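Local coordinates for HD domain protein (Enterococcus faecalis, PDB 4LRL) that probably hydrolyses deoxyribonucleoside triphosphates as a metal-dependent HD-domain phosphohydrolase under allosteric control by nucleotides, at residues Gly93-Thr98 with Ile126-Ala131. Residues are numbered along the deposited sequence; the frame is centred on the assembly and turned at random.
Sequences GVYEIT and ITLCAA
Y95 and A131 have the nearest CA atoms, 4.9 Å apart, where segment 93-98 of helix 87-108 meets segment 126-131 of helix 124-133. The two segments run roughly antiparallel, their axes at 154° and 8.5 Å apart at closest approach. The small side chain of A131 allows this close approach. Its CB points at the other segment and lies 3.4 Å from T98 OG1. T98 turns OG1 beside its own backbone N (chi1 -61°), which lets the hydroxyl donate to V94 O, 2.9 Å away and above the carbonyl plane. T98 N reaches the same oxygen from the opposite face, so V94 O accepts two bonds. The same rotation sends T98 CG2 across to T127 CG2, at 3.6 Å. Next to this pair, L128 meets the Y95 ring with CB at its edge, in plane. L128 CD2 lies obliquely to the ring, 3.7 Å from Y95 CE1. V94 CG1 packs 3.7 Å from A131 O, an oxygen that accepts a hydrogen bond from H134 ND1. The contact thus joins two helices of the HD domain beside its metal site: the nearest atom of the V94 side chain is about 5 Å from the nickel ion held by H90, H134, D135 and D207. Strand 46-52 packs on Y95, whose hydroxyl is hydrogen-bonded to H49 O, and on L128, while helix 194-200 touches T98 and T127 and helix 206-219 lies against V94 and T98.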
ATOM      1  N   GLY C  93     -10.352  -7.004  16.639  1.00 29.51           N
ATOM      2  CA  GLY C  93     -10.140  -7.445  15.263  1.00 28.82           C
ATOM      3  C   GLY C  93     -10.788  -8.798  15.012  1.00 29.03           C
ATOM      4  O   GLY C  93     -11.493  -8.994  14.009  1.00 29.64           O
ATOM      5  N   VAL C  94     -10.545  -9.732  15.924  1.00 28.58           N
ATOM      6  CA  VAL C  94     -11.077 -11.089  15.808  1.00 28.05           C
ATOM      7  C   VAL C  94     -12.591 -11.030  15.850  1.00 28.83           C
ATOM      8  O   VAL C  94     -13.252 -11.665  15.047  1.00 28.75           O
ATOM      9  CB  VAL C  94     -10.506 -12.016  16.908  1.00 28.27           C
ATOM     10  CG1 VAL C  94     -11.104 -13.443  16.822  1.00 27.81           C
ATOM     11  CG2 VAL C  94      -9.009 -12.064  16.785  1.00 25.62           C
ATOM     12  N   TYR C  95     -13.132 -10.210  16.755  1.00 29.93           N
ATOM     13  CA  TYR C  95     -14.574  -9.976  16.816  1.00 30.66           C
ATOM     14  C   TYR C  95     -15.097  -9.453  15.476  1.00 30.77           C
ATOM     15  O   TYR C  95     -16.108  -9.931  14.967  1.00 31.91           O
ATOM     16  CB  TYR C  95     -14.941  -9.002  17.947  1.00 31.20           C
ATOM     17  CG  TYR C  95     -16.244  -8.269  17.663  1.00 32.21           C
ATOM     18  CD1 TYR C  95     -17.473  -8.877  17.915  1.00 32.30           C
ATOM     19  CD2 TYR C  95     -16.246  -6.989  17.091  1.00 31.76           C
ATOM     20  CE1 TYR C  95     -18.673  -8.225  17.630  1.00 32.83           C
ATOM     21  CE2 TYR C  95     -17.449  -6.330  16.794  1.00 32.36           C
ATOM     22  CZ  TYR C  95     -18.654  -6.959  17.076  1.00 32.39           C
ATOM     23  OH  TYR C  95     -19.845  -6.334  16.807  1.00 34.08           O
ATOM     24  N   GLU C  96     -14.402  -8.470  14.910  1.00 30.39           N
ATOM     25  CA  GLU C  96     -14.826  -7.870  13.650  1.00 30.79           C
ATOM     26  C   GLU C  96     -14.858  -8.847  12.466  1.00 30.35           C
ATOM     27  O   GLU C  96     -15.833  -8.871  11.712  1.00 31.37           O
ATOM     28  CB  GLU C  96     -13.981  -6.636  13.300  1.00 30.31           C
ATOM     29  CG  GLU C  96     -14.369  -5.978  11.963  1.00 30.95           C
ATOM     30  CD  GLU C  96     -15.802  -5.429  11.920  1.00 33.75           C
ATOM     31  OE1 GLU C  96     -16.244  -5.049  10.812  1.00 35.50           O
ATOM     32  OE2 GLU C  96     -16.484  -5.347  12.972  1.00 34.16           O
ATOM     33  N   ILE C  97     -13.793  -9.629  12.306  1.00 29.38           N
ATOM     34  CA  ILE C  97     -13.717 -10.619  11.230  1.00 29.53           C
ATOM     35  C   ILE C  97     -14.863 -11.630  11.372  1.00 30.74           C
ATOM     36  O   ILE C  97     -15.514 -11.972  10.391  1.00 31.81           O
ATOM     37  CB  ILE C  97     -12.348 -11.344  11.214  1.00 28.64           C
ATOM     38  CG1 ILE C  97     -11.209 -10.342  10.902  1.00 28.04           C
ATOM     39  CG2 ILE C  97     -12.370 -12.537  10.246  1.00 27.65           C
ATOM     40  CD1 ILE C  97      -9.813 -10.977  10.770  1.00 26.40           C
ATOM     41  N   THR C  98     -15.111 -12.064  12.607  1.00 31.21           N
ATOM     42  CA  THR C  98     -16.165 -13.021  12.944  1.00 32.39           C
ATOM     43  C   THR C  98     -17.540 -12.440  12.608  1.00 33.52           C
ATOM     44  O   THR C  98     -18.411 -13.147  12.086  1.00 34.04           O
ATOM     45  CB  THR C  98     -16.101 -13.394  14.445  1.00 32.37           C
ATOM     46  OG1 THR C  98     -14.842 -14.013  14.727  1.00 31.26           O
ATOM     47  CG2 THR C  98     -17.189 -14.362  14.822  1.00 34.61           C
ATOM     48  N   ILE C 126     -23.406 -15.700  20.665  1.00 42.37           N
ATOM     49  CA  ILE C 126     -22.411 -16.540  21.332  1.00 41.95           C
ATOM     50  C   ILE C 126     -21.081 -16.589  20.565  1.00 39.91           C
ATOM     51  O   ILE C 126     -20.009 -16.653  21.173  1.00 38.97           O
ATOM     52  CB  ILE C 126     -22.947 -17.986  21.608  1.00 43.32           C
ATOM     53  CG1 ILE C 126     -21.935 -18.779  22.447  1.00 43.69           C
ATOM     54  CG2 ILE C 126     -23.282 -18.717  20.313  1.00 43.45           C
ATOM     55  CD1 ILE C 126     -22.336 -20.218  22.730  1.00 46.19           C
ATOM     56  N   THR C 127     -21.158 -16.554  19.237  1.00 39.13           N
ATOM     57  CA  THR C 127     -19.968 -16.611  18.406  1.00 37.80           C
ATOM     58  C   THR C 127     -19.178 -15.296  18.513  1.00 37.09           C
ATOM     59  O   THR C 127     -17.941 -15.313  18.570  1.00 35.74           O
ATOM     60  CB  THR C 127     -20.309 -16.943  16.939  1.00 37.68           C
ATOM     61  OG1 THR C 127     -21.137 -18.117  16.883  1.00 39.90           O
ATOM     62  CG2 THR C 127     -19.049 -17.208  16.136  1.00 36.14           C
ATOM     63  N   LEU C 128     -19.897 -14.172  18.559  1.00 37.48           N
ATOM     64  CA  LEU C 128     -19.270 -12.861  18.702  1.00 36.83           C
ATOM     65  C   LEU C 128     -18.639 -12.723  20.079  1.00 37.00           C
ATOM     66  O   LEU C 128     -17.530 -12.198  20.218  1.00 36.10           O
ATOM     67  CB  LEU C 128     -20.280 -11.738  18.448  1.00 37.39           C
ATOM     68  CG  LEU C 128     -20.825 -11.633  17.026  1.00 37.62           C
ATOM     69  CD1 LEU C 128     -21.911 -10.563  16.898  1.00 37.52           C
ATOM     70  CD2 LEU C 128     -19.684 -11.384  16.057  1.00 36.73           C
ATOM     71  N   CYS C 129     -19.342 -13.217  21.094  1.00 38.47           N
ATOM     72  CA  CYS C 129     -18.820 -13.192  22.454  1.00 38.99           C
ATOM     73  C   CYS C 129     -17.528 -14.000  22.563  1.00 37.80           C
ATOM     74  O   CYS C 129     -16.512 -13.485  23.029  1.00 37.32           O
ATOM     75  CB  CYS C 129     -19.876 -13.676  23.447  1.00 40.36           C
ATOM     76  SG  CYS C 129     -21.203 -12.481  23.672  1.00 42.92           S
ATOM     77  N   ALA C 130     -17.560 -15.246  22.101  1.00 37.88           N
ATOM     78  CA  ALA C 130     -16.351 -16.084  22.081  1.00 37.32           C
ATOM     79  C   ALA C 130     -15.197 -15.462  21.293  1.00 36.07           C
ATOM     80  O   ALA C 130     -14.044 -15.584  21.699  1.00 35.78           O
ATOM     81  CB  ALA C 130     -16.652 -17.461  21.575  1.00 37.43           C
ATOM     82  N   ALA C 131     -15.507 -14.787  20.187  1.00 35.72           N
ATOM     83  CA  ALA C 131     -14.486 -14.107  19.390  1.00 34.86           C
ATOM     84  C   ALA C 131     -13.827 -12.960  20.161  1.00 34.86           C
ATOM     85  O   ALA C 131     -12.610 -12.816  20.159  1.00 34.43           O
ATOM     86  CB  ALA C 131     -15.077 -13.594  18.104  1.00 34.90           C
TER